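Local coordinates for protein Pre-mRNA splicing factor PRP8 (Cyanidioschyzon merolae, PDB 6NQI) that probably contacts spliceosomal snRNAs and intronic pre-mRNA as a core factor of splicing, the present chain being its RNase H-like domain, at residues A[4-9]-A[29-34]; A[12-17]-A[80-85]; A[114-119]-A[161-166]; A[37-42]-A[137-142]. All blocks are in the same frame, centred on the assembly; numbering follows the deposited sequence.

Interaction 1. Residues A[4-9]-A[29-34]; sequences GDLWRQ and WIWETS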
# COMPACT_ATOMS: atom_id res chain seq x y z
N GLY A 4 10.24 -2.14 -14.39
CA GLY A 4 10.48 -3.01 -13.25
C GLY A 4 11.66 -2.56 -12.40
O GLY A 4 12.54 -3.36 -12.09
N ASP A 5 11.65 -1.27 -12.02
CA ASP A 5 12.78 -0.63 -11.35
C ASP A 5 12.43 -0.15 -9.95
O ASP A 5 13.21 0.60 -9.35
CB ASP A 5 13.29 0.55 -12.17
CG ASP A 5 13.83 0.12 -13.50
OD1 ASP A 5 14.74 -0.75 -13.54
OD2 ASP A 5 13.31 0.62 -14.52
N LEU A 6 11.28 -0.56 -9.44
CA LEU A 6 10.92 -0.28 -8.05
C LEU A 6 11.79 -1.05 -7.06
O LEU A 6 11.81 -0.69 -5.88
CB LEU A 6 9.45 -0.62 -7.83
CG LEU A 6 8.52 -0.21 -8.97
CD1 LEU A 6 7.23 -1.02 -8.87
CD2 LEU A 6 8.27 1.30 -8.95
N TRP A 7 12.50 -2.10 -7.50
CA TRP A 7 13.44 -2.78 -6.61
C TRP A 7 14.75 -2.02 -6.43
O TRP A 7 15.57 -2.42 -5.58
CB TRP A 7 13.75 -4.18 -7.14
CG TRP A 7 14.82 -4.19 -8.24
CD1 TRP A 7 14.64 -3.96 -9.57
CD2 TRP A 7 16.23 -4.44 -8.06
NE1 TRP A 7 15.85 -4.03 -10.22
CE2 TRP A 7 16.83 -4.33 -9.32
CE3 TRP A 7 17.04 -4.74 -6.95
CZ2 TRP A 7 18.21 -4.52 -9.50
CZ3 TRP A 7 18.42 -4.91 -7.15
CH2 TRP A 7 18.98 -4.80 -8.41
N ARG A 8 14.98 -0.93 -7.18
CA ARG A 8 16.25 -0.19 -7.08
C ARG A 8 16.50 0.36 -5.68
O ARG A 8 17.51 0.04 -5.05
CB ARG A 8 16.25 0.98 -8.06
CG ARG A 8 16.90 0.77 -9.41
CD ARG A 8 16.58 -0.55 -10.06
NE ARG A 8 17.27 -0.64 -11.35
CZ ARG A 8 18.53 -1.00 -11.49
NH1 ARG A 8 19.27 -1.30 -10.42
NH2 ARG A 8 19.07 -1.05 -12.70
N GLN A 9 15.63 1.24 -5.23
CA GLN A 9 15.78 1.95 -3.98
C GLN A 9 14.60 1.68 -3.06
O GLN A 9 13.64 0.99 -3.42
CB GLN A 9 15.94 3.44 -4.24
CG GLN A 9 14.93 3.96 -5.24
CD GLN A 9 15.51 5.07 -6.10
OE1 GLN A 9 16.63 5.52 -5.87
NE2 GLN A 9 14.75 5.50 -7.11
N TRP A 29 -3.08 2.67 1.74
CA TRP A 29 -1.98 1.72 1.62
C TRP A 29 -0.65 2.43 1.38
O TRP A 29 -0.58 3.36 0.58
CB TRP A 29 -2.22 0.77 0.46
CG TRP A 29 -3.61 0.29 0.35
CD1 TRP A 29 -4.63 0.90 -0.31
CD2 TRP A 29 -4.12 -0.93 0.87
NE1 TRP A 29 -5.77 0.13 -0.20
CE2 TRP A 29 -5.47 -0.99 0.51
CE3 TRP A 29 -3.56 -1.98 1.61
CZ2 TRP A 29 -6.28 -2.06 0.87
CZ3 TRP A 29 -4.37 -3.04 1.97
CH2 TRP A 29 -5.71 -3.07 1.59
N ILE A 30 0.41 1.92 2.01
CA ILE A 30 1.79 2.31 1.67
C ILE A 30 2.63 1.06 1.46
O ILE A 30 2.92 0.33 2.42
CB ILE A 30 2.43 3.19 2.76
CG1 ILE A 30 1.64 4.48 2.96
CG2 ILE A 30 3.93 3.46 2.39
CD1 ILE A 30 2.23 5.33 4.02
N TRP A 31 3.07 0.84 0.22
CA TRP A 31 3.95 -0.28 -0.14
C TRP A 31 5.38 0.23 -0.16
O TRP A 31 5.70 1.20 -0.86
CB TRP A 31 3.53 -0.86 -1.49
CG TRP A 31 4.51 -1.85 -2.10
CD1 TRP A 31 5.33 -2.72 -1.44
CD2 TRP A 31 4.75 -2.06 -3.50
NE1 TRP A 31 6.08 -3.45 -2.34
CE2 TRP A 31 5.74 -3.07 -3.61
CE3 TRP A 31 4.23 -1.51 -4.68
CZ2 TRP A 31 6.21 -3.52 -4.84
CZ3 TRP A 31 4.71 -1.97 -5.90
CH2 TRP A 31 5.68 -2.96 -5.97
N GLU A 32 6.24 -0.38 0.64
CA GLU A 32 7.67 -0.10 0.63
C GLU A 32 8.34 -1.08 -0.34
O GLU A 32 8.52 -2.26 -0.00
CB GLU A 32 8.22 -0.24 2.03
CG GLU A 32 9.64 0.20 2.15
CD GLU A 32 10.06 0.40 3.57
OE1 GLU A 32 10.39 -0.60 4.25
OE2 GLU A 32 10.02 1.56 4.03
N THR A 33 8.75 -0.58 -1.51
CA THR A 33 9.14 -1.45 -2.62
C THR A 33 10.37 -2.30 -2.30
O THR A 33 10.40 -3.49 -2.62
CB THR A 33 9.39 -0.64 -3.89
OG1 THR A 33 10.44 0.32 -3.65
CG2 THR A 33 8.12 0.07 -4.36
N SER A 34 11.41 -1.69 -1.73
CA SER A 34 12.67 -2.40 -1.54
C SER A 34 12.51 -3.58 -0.59
O SER A 34 13.18 -4.61 -0.75
CB SER A 34 13.74 -1.46 -1.01
OG SER A 34 13.49 -1.10 0.33

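Interaction 2. Residues A[12-17]-A[80-85]; sequences WIVDDR and RGIVLA. With BME (beta-mercaptoethanol), chain C.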
# COMPACT_ATOMS: atom_id res chain seq x y z
N TRP A 12 8.29 4.59 -1.44
CA TRP A 12 6.97 4.43 -0.80
C TRP A 12 5.89 4.70 -1.83
O TRP A 12 5.73 5.84 -2.28
CB TRP A 12 6.79 5.37 0.40
CG TRP A 12 7.44 4.87 1.66
CD1 TRP A 12 8.21 3.77 1.79
CD2 TRP A 12 7.37 5.46 2.97
NE1 TRP A 12 8.62 3.61 3.09
CE2 TRP A 12 8.13 4.64 3.83
CE3 TRP A 12 6.72 6.58 3.50
CZ2 TRP A 12 8.28 4.91 5.19
CZ3 TRP A 12 6.86 6.86 4.87
CH2 TRP A 12 7.64 6.03 5.69
N ILE A 13 5.14 3.67 -2.19
CA ILE A 13 3.98 3.82 -3.05
C ILE A 13 2.75 4.05 -2.16
O ILE A 13 2.39 3.20 -1.33
CB ILE A 13 3.78 2.58 -3.94
CG1 ILE A 13 5.10 2.05 -4.54
CG2 ILE A 13 2.87 2.95 -5.08
CD1 ILE A 13 5.78 2.93 -5.60
N VAL A 14 2.12 5.22 -2.29
CA VAL A 14 0.99 5.58 -1.45
C VAL A 14 -0.28 5.61 -2.29
O VAL A 14 -0.32 6.28 -3.33
CB VAL A 14 1.23 6.92 -0.74
CG1 VAL A 14 0.19 7.07 0.41
CG2 VAL A 14 2.70 7.03 -0.29
N ASP A 15 -1.29 4.85 -1.85
CA ASP A 15 -2.55 4.72 -2.56
C ASP A 15 -3.68 4.94 -1.56
O ASP A 15 -3.85 4.16 -0.62
CB ASP A 15 -2.65 3.33 -3.23
CG ASP A 15 -3.80 3.22 -4.23
OD1 ASP A 15 -4.74 4.03 -4.19
OD2 ASP A 15 -3.75 2.31 -5.09
N ASP A 16 -4.43 6.02 -1.74
CA ASP A 16 -5.53 6.32 -0.84
C ASP A 16 -6.89 6.22 -1.52
O ASP A 16 -7.90 6.59 -0.93
CB ASP A 16 -5.33 7.71 -0.20
CG ASP A 16 -5.51 8.85 -1.18
OD1 ASP A 16 -5.49 8.61 -2.42
OD2 ASP A 16 -5.64 10.01 -0.71
N ARG A 17 -6.94 5.67 -2.73
CA ARG A 17 -8.16 5.58 -3.51
C ARG A 17 -9.28 4.79 -2.83
O ARG A 17 -10.41 4.78 -3.34
CB ARG A 17 -7.83 4.98 -4.87
CG ARG A 17 -7.07 5.93 -5.73
CD ARG A 17 -6.68 5.30 -7.04
NE ARG A 17 -5.56 4.37 -6.90
CZ ARG A 17 -4.95 3.82 -7.94
NH1 ARG A 17 -5.36 4.13 -9.17
NH2 ARG A 17 -3.93 2.98 -7.77
N ARG A 80 13.74 6.79 -0.22
CA ARG A 80 14.45 7.65 -1.16
C ARG A 80 13.52 8.34 -2.14
O ARG A 80 13.96 9.23 -2.87
CB ARG A 80 15.55 6.84 -1.87
CG ARG A 80 16.72 6.55 -0.95
CD ARG A 80 17.62 5.47 -1.48
NE ARG A 80 19.00 5.94 -1.71
CZ ARG A 80 19.95 5.22 -2.30
NH1 ARG A 80 19.68 3.99 -2.75
NH2 ARG A 80 21.17 5.72 -2.46
N GLY A 81 12.26 7.94 -2.19
CA GLY A 81 11.24 8.59 -2.99
C GLY A 81 9.86 8.23 -2.49
O GLY A 81 9.67 7.22 -1.79
N ILE A 82 8.89 9.09 -2.80
CA ILE A 82 7.49 8.89 -2.43
C ILE A 82 6.67 9.00 -3.70
O ILE A 82 6.77 10.01 -4.41
CB ILE A 82 7.01 9.91 -1.39
CG1 ILE A 82 7.75 9.69 -0.07
CG2 ILE A 82 5.50 9.84 -1.24
CD1 ILE A 82 7.78 10.90 0.85
N VAL A 83 5.87 7.98 -4.01
CA VAL A 83 5.07 7.97 -5.23
C VAL A 83 3.60 7.92 -4.82
O VAL A 83 3.17 6.95 -4.18
CB VAL A 83 5.42 6.78 -6.15
CG1 VAL A 83 4.73 6.92 -7.51
CG2 VAL A 83 6.92 6.60 -6.29
N LEU A 84 2.83 8.94 -5.20
CA LEU A 84 1.42 9.04 -4.87
C LEU A 84 0.57 8.54 -6.02
O LEU A 84 0.83 8.85 -7.18
CB LEU A 84 1.03 10.48 -4.55
CG LEU A 84 1.83 11.18 -3.46
CD1 LEU A 84 1.43 12.64 -3.34
CD2 LEU A 84 1.63 10.44 -2.15
N ALA A 85 -0.44 7.75 -5.67
CA ALA A 85 -1.35 7.26 -6.70
C ALA A 85 -2.24 8.37 -7.23
O ALA A 85 -2.59 8.37 -8.41
CB ALA A 85 -2.17 6.09 -6.17
C1 BME C . -2.14 8.63 -1.96
C2 BME C . -1.94 10.14 -1.88
O1 BME C . -2.85 8.43 -3.15
S2 BME C . -1.38 10.74 -0.27

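Interaction 3. Residues A[114-119]-A[161-166]; sequences MPLQAL and LLLHAL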
# COMPACT_ATOMS: atom_id res chain seq x y z
N MET A 114 -0.60 1.46 -10.92
CA MET A 114 -0.45 0.30 -10.04
C MET A 114 -1.65 0.13 -9.12
O MET A 114 -1.88 0.96 -8.23
CB MET A 114 0.84 0.38 -9.22
CG MET A 114 2.10 0.44 -10.11
SD MET A 114 3.70 0.75 -9.31
CE MET A 114 3.72 2.52 -9.08
N PRO A 115 -2.48 -0.91 -9.32
CA PRO A 115 -3.71 -1.09 -8.52
C PRO A 115 -3.41 -1.71 -7.16
O PRO A 115 -3.80 -2.84 -6.84
CB PRO A 115 -4.54 -2.01 -9.41
CG PRO A 115 -3.51 -2.87 -10.06
CD PRO A 115 -2.36 -1.94 -10.37
N LEU A 116 -2.71 -0.93 -6.34
CA LEU A 116 -2.39 -1.34 -4.98
C LEU A 116 -3.66 -1.45 -4.12
O LEU A 116 -3.74 -2.31 -3.23
CB LEU A 116 -1.39 -0.35 -4.38
CG LEU A 116 -0.91 -0.54 -2.96
CD1 LEU A 116 -0.16 -1.83 -2.84
CD2 LEU A 116 -0.03 0.61 -2.58
N GLN A 117 -4.65 -0.59 -4.39
CA GLN A 117 -5.91 -0.64 -3.65
C GLN A 117 -6.59 -2.00 -3.79
O GLN A 117 -7.44 -2.35 -2.96
CB GLN A 117 -6.88 0.43 -4.13
CG GLN A 117 -7.04 0.45 -5.63
CD GLN A 117 -8.12 1.41 -6.11
OE1 GLN A 117 -8.90 1.94 -5.32
NE2 GLN A 117 -8.20 1.60 -7.42
N ALA A 118 -6.27 -2.76 -4.85
CA ALA A 118 -6.87 -4.08 -5.03
C ALA A 118 -6.59 -5.00 -3.85
O ALA A 118 -7.29 -6.01 -3.69
CB ALA A 118 -6.39 -4.70 -6.35
N LEU A 119 -5.62 -4.67 -3.00
CA LEU A 119 -5.42 -5.50 -1.81
C LEU A 119 -6.66 -5.55 -0.92
O LEU A 119 -6.78 -6.45 -0.09
CB LEU A 119 -4.22 -5.00 -1.01
CG LEU A 119 -2.92 -5.29 -1.72
CD1 LEU A 119 -1.73 -4.74 -0.91
CD2 LEU A 119 -2.83 -6.79 -1.97
N LEU A 161 2.40 -8.40 -10.07
CA LEU A 161 1.53 -9.31 -10.83
C LEU A 161 0.32 -9.71 -10.00
O LEU A 161 -0.80 -9.80 -10.53
CB LEU A 161 2.31 -10.55 -11.26
CG LEU A 161 1.51 -11.63 -12.00
CD1 LEU A 161 0.87 -11.07 -13.26
CD2 LEU A 161 2.38 -12.83 -12.33
N LEU A 162 0.53 -9.94 -8.71
CA LEU A 162 -0.57 -10.25 -7.80
C LEU A 162 -1.55 -9.09 -7.72
O LEU A 162 -2.76 -9.30 -7.74
CB LEU A 162 -0.04 -10.59 -6.41
CG LEU A 162 0.51 -12.01 -6.31
CD1 LEU A 162 1.26 -12.20 -5.01
CD2 LEU A 162 -0.58 -13.05 -6.44
N LEU A 163 -1.02 -7.87 -7.63
CA LEU A 163 -1.88 -6.68 -7.55
C LEU A 163 -2.80 -6.60 -8.76
O LEU A 163 -4.02 -6.43 -8.63
CB LEU A 163 -1.02 -5.42 -7.47
CG LEU A 163 -0.29 -5.05 -6.18
CD1 LEU A 163 0.32 -3.65 -6.29
CD2 LEU A 163 -1.16 -5.12 -4.98
N HIS A 164 -2.23 -6.80 -9.96
CA HIS A 164 -3.06 -6.69 -11.16
C HIS A 164 -4.04 -7.85 -11.29
O HIS A 164 -5.16 -7.66 -11.78
CB HIS A 164 -2.18 -6.59 -12.40
CG HIS A 164 -1.61 -5.22 -12.60
ND1 HIS A 164 -2.21 -4.28 -13.41
CD2 HIS A 164 -0.51 -4.63 -12.09
CE1 HIS A 164 -1.49 -3.17 -13.40
NE2 HIS A 164 -0.46 -3.36 -12.61
N ALA A 165 -3.64 -9.05 -10.87
CA ALA A 165 -4.57 -10.18 -10.91
C ALA A 165 -5.74 -9.95 -9.95
O ALA A 165 -6.89 -10.26 -10.28
CB ALA A 165 -3.83 -11.47 -10.59
N LEU A 166 -5.45 -9.38 -8.78
CA LEU A 166 -6.52 -9.07 -7.82
C LEU A 166 -7.45 -8.00 -8.36
O LEU A 166 -8.65 -8.02 -8.07
CB LEU A 166 -5.90 -8.63 -6.49
CG LEU A 166 -5.27 -9.76 -5.67
CD1 LEU A 166 -4.58 -9.24 -4.43
CD2 LEU A 166 -6.37 -10.71 -5.28

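Interaction 4. Residues A[37-42]-A[137-142]; sequences RLFVKI and LSIWSG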
# COMPACT_ATOMS: atom_id res chain seq x y z
N ARG A 37 7.50 -4.05 2.81
CA ARG A 37 6.77 -3.75 4.02
C ARG A 37 5.52 -2.99 3.63
O ARG A 37 5.57 -2.12 2.77
CB ARG A 37 7.67 -2.95 4.95
CG ARG A 37 7.29 -2.97 6.39
CD ARG A 37 8.40 -2.41 7.27
NE ARG A 37 8.89 -1.13 6.79
CZ ARG A 37 9.43 -0.19 7.57
NH1 ARG A 37 9.51 -0.37 8.89
NH2 ARG A 37 9.85 0.95 7.04
N LEU A 38 4.37 -3.38 4.18
CA LEU A 38 3.09 -2.79 3.81
C LEU A 38 2.44 -2.12 5.02
O LEU A 38 2.22 -2.78 6.04
CB LEU A 38 2.16 -3.85 3.21
CG LEU A 38 0.83 -3.27 2.73
CD1 LEU A 38 1.06 -2.37 1.54
CD2 LEU A 38 -0.19 -4.36 2.38
N PHE A 39 2.15 -0.81 4.90
CA PHE A 39 1.45 -0.04 5.93
C PHE A 39 -0.03 0.07 5.55
O PHE A 39 -0.39 0.82 4.63
CB PHE A 39 2.03 1.37 6.05
CG PHE A 39 3.48 1.41 6.30
CD1 PHE A 39 3.98 1.30 7.58
CD2 PHE A 39 4.37 1.52 5.25
CE1 PHE A 39 5.34 1.36 7.81
CE2 PHE A 39 5.73 1.57 5.47
CZ PHE A 39 6.22 1.49 6.75
N VAL A 40 -0.88 -0.64 6.29
CA VAL A 40 -2.32 -0.55 6.14
C VAL A 40 -2.82 0.42 7.21
O VAL A 40 -2.67 0.17 8.41
CB VAL A 40 -3.00 -1.92 6.28
CG1 VAL A 40 -4.45 -1.80 5.93
CG2 VAL A 40 -2.34 -2.92 5.37
N LYS A 41 -3.38 1.53 6.77
CA LYS A 41 -3.98 2.50 7.68
C LYS A 41 -5.49 2.45 7.47
O LYS A 41 -5.99 2.93 6.45
CB LYS A 41 -3.40 3.89 7.43
CG LYS A 41 -4.12 4.98 8.17
CD LYS A 41 -3.81 4.97 9.68
CE LYS A 41 -4.35 6.23 10.35
NZ LYS A 41 -4.09 6.24 11.82
N ILE A 42 -6.21 1.87 8.42
CA ILE A 42 -7.67 1.79 8.32
C ILE A 42 -8.26 3.16 8.66
O ILE A 42 -7.97 3.71 9.73
CB ILE A 42 -8.23 0.69 9.23
CG1 ILE A 42 -7.50 -0.64 8.96
CG2 ILE A 42 -9.71 0.54 9.02
CD1 ILE A 42 -7.81 -1.76 9.92
N LEU A 137 -3.57 1.40 12.53
CA LEU A 137 -2.41 1.12 11.69
C LEU A 137 -1.93 -0.30 11.96
O LEU A 137 -1.77 -0.69 13.12
CB LEU A 137 -1.28 2.11 11.95
CG LEU A 137 0.05 1.72 11.28
CD1 LEU A 137 0.03 1.98 9.77
CD2 LEU A 137 1.24 2.40 11.94
N SER A 138 -1.73 -1.07 10.89
CA SER A 138 -1.08 -2.37 10.95
C SER A 138 -0.02 -2.45 9.85
O SER A 138 -0.10 -1.76 8.82
CB SER A 138 -2.09 -3.53 10.82
OG SER A 138 -3.07 -3.28 9.83
N ILE A 139 1.01 -3.26 10.09
CA ILE A 139 2.12 -3.42 9.15
C ILE A 139 2.26 -4.90 8.80
O ILE A 139 2.44 -5.74 9.69
CB ILE A 139 3.44 -2.86 9.71
CG1 ILE A 139 3.30 -1.36 9.98
CG2 ILE A 139 4.57 -3.11 8.75
CD1 ILE A 139 4.45 -0.75 10.75
N TRP A 140 2.22 -5.20 7.51
CA TRP A 140 2.31 -6.55 6.97
C TRP A 140 3.60 -6.67 6.17
O TRP A 140 4.18 -5.67 5.75
CB TRP A 140 1.09 -6.88 6.10
CG TRP A 140 -0.21 -6.65 6.82
CD1 TRP A 140 -0.73 -5.46 7.23
CD2 TRP A 140 -1.14 -7.65 7.24
NE1 TRP A 140 -1.92 -5.65 7.86
CE2 TRP A 140 -2.20 -6.99 7.89
CE3 TRP A 140 -1.19 -9.04 7.12
CZ2 TRP A 140 -3.29 -7.67 8.42
CZ3 TRP A 140 -2.27 -9.72 7.65
CH2 TRP A 140 -3.31 -9.04 8.29
N SER A 141 4.07 -7.89 5.97
CA SER A 141 5.22 -8.11 5.10
C SER A 141 4.70 -8.55 3.74
O SER A 141 4.25 -9.68 3.58
CB SER A 141 6.20 -9.11 5.70
OG SER A 141 5.91 -10.43 5.29
N GLY A 142 4.74 -7.65 2.77
CA GLY A 142 4.20 -7.96 1.45
C GLY A 142 5.03 -8.90 0.60
O GLY A 142 4.52 -9.37 -0.42

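Interaction 1. Residues A[4-9]-A[29-34]
The hydroxyl OG1 of T33 donates a hydrogen bond to the carbonyl O of L6 at 2.8 Å, and T33 OG1 also accepts a weak hydrogen bond from L11 N. The donor lies 18° out of the L6 carbonyl plane. With OG1 set between its own backbone N and carbonyl carbon (chi1 59°), T33 turns the hydroxyl to L6 O, while its methyl CG2 lies 3.9 Å above the W31 indole plane, over the centre of the ring system. L6 closes against this pair: its CB packs 3.8 Å from T33 CG2, while its branch CD1 approaches W31 CH2 obliquely, the leucine and tryptophan side chains crossing at about a right angle. Residues 4-9 are the loop that leads into strand 11-21 of the RNase H-like sheet, and here they lie against the C-terminal end of strand 24-32. A type I turn from D5 to R8 folds this lead-in, closed by a backbone bond from R8 N to D5 O at 3.2 Å. A weak salt bridge from R8 NE to D5 OD1 joins the side chains at the two ends of the turn. Helix 152-168 adds F159, whose ring meets that of W31, and S156, which touches L6. Beyond T33 the approach continues through S34, whose CB comes 3.4 Å from the carbonyl O of Q9.

Interaction 2. Residues A[12-17]-A[80-85]
G81 O accepts from W12 N, the first bond of a parallel pairing between strands 81-84 and 12-16 in the RNase H-like mixed sheet; the strand axes diverge by 24°. I82 pairs with W12, and its CG2 meets V14 CG2 at 4.1 Å. V83 straddles I13: its N donates to W12 O and its O accepts from V14 N, both at 2.8 Å and nearly straight. On the face carrying I13 and V83, V83 CG2 lies 3.9 Å from I13 CD1, the two side chains pointing the same way. L84 returns to the face of W12 and V14, setting CD2 3.8 Å from V14 CB; a beta-mercaptoethanol, probably from the crystallisation liquor, also lies here and donates through O1 to D16 OD1. A85 N ends the pairing on V14 O, and its CB rests over one face of the R17 guanidinium. That group grips D15 side-on, R17 NE to D15 OD1 at 2.9 Å and R17 NH2 to D15 OD2 at 2.8 Å. Replacing D15 by an alanine would probably deprive R17 of its carboxylate mate and let the guanidinium swing off A85. D15 OD1 also closes an Asx turn, accepting from R17 N at 3.1 Å from the face opposite to that used by R17 NE.

Interaction 3. Residues A[114-119]-A[161-166]
The loop that follows strand 107-108, and the 3-10 segment 116-119 it leads into, pack against helix 152-168 through P115, L116, A118 and L119 on one side and L163, H164 and L166 on the other. P115, at the centre of an inverse gamma turn, meets the H164 imidazole from above: CD lies 3.5 Å from the ring centroid and 22° off its normal, a CH-pi contact, with the two side chains at about a right angle. One helical turn supplies the rest. L163, its CG held anti to the carbonyl carbon (chi1 -75°), points its two methyls into the 3-10 segment: CD1 lies 3.9 Å from L116 CD1, alongside that residue, and CD2 reaches L119 CG at 3.7 Å. About one turn further on, L166 packs its CB on A118 CB at 4.0 Å and its CD1 on L119 CD2. L116 and L119 also touch W29 of strand 24-32, which places this segment between the sheet and the helix. No hydrogen bond joins the two segments, so the helix is held here by shape and apolar contact, with the CH-pi contact of P115 on H164 added to the aliphatic packing.

Interaction 4. Residues A[37-42]-A[137-142]
Strands 37-42 and 137-141 run antiparallel, their axes at 154°, and two hydrogen-bonded pairs join them: L38 N to W140 O and W140 N to L38 O, both 2.8 Å, and V40 N to S138 O and S138 N to V40 O, both 2.9 Å. On the face carrying R37, F39, K41, L137 and I139, the isoleucine bridges two neighbours. Its CG1 lies 3.6 Å from F39 CD1, the two side chains side by side and pointing the same way, and its CG2 meets R37 CG at the same 3.6 Å. R37 then bends at chi3 (50°), bringing its guanidinium round so that F39 CZ lies over one of its faces while NH2 lies in the plane of the phenyl ring at its edge; NE makes a salt bridge with E32 and NH2 a hydrogen bond with Q73. An alanine in place of I139 would probably leave the F39 ring without the CG1 methylene and CD1 methyl beside it and open a gap beside R37 CG. L137 CD1 reaches across to the neighbouring strand, 3.5 Å from V40 O. On the other face, V40 CG2 meets W140 CD1 at 3.5 Å, the side chains crossing at a slant, and W140 NE1 makes a weak hydrogen bond to S138 OG. Helix 123-130 touches this face at S138 and W140, and helix 54-71 touches the first at F39, K41 and L137. Strand 137-141 thus extends the antiparallel side of the sheet, beyond the three-stranded meander 11-21, 24-32 and 37-43 that is the hallmark of the RNase H-like fold.

Interactions 1, 2 and 4 reach one mixed sheet, ordered 107-108, 81-84, 11-21, 24-32, 37-43, 137-141. Interaction 2 joins its parallel half to the meander, interaction 4 adds the outermost strand at the antiparallel end, and interaction 1 brings in the N-terminal lead-in. Centres of interactions 1 and 2 are about 10 Å apart and those of 2 and 4 about 14 Å. Interaction 3 sits off the sheet, where residues 114-119 lie between part of the sheet and helix 152-168; its centre is about 14 Å from that of interaction 2. Along the chain interactions 1 and 2, 2 and 4, and 3 and 4 interleave, so chain regions distant in sequence are tied into a single domain.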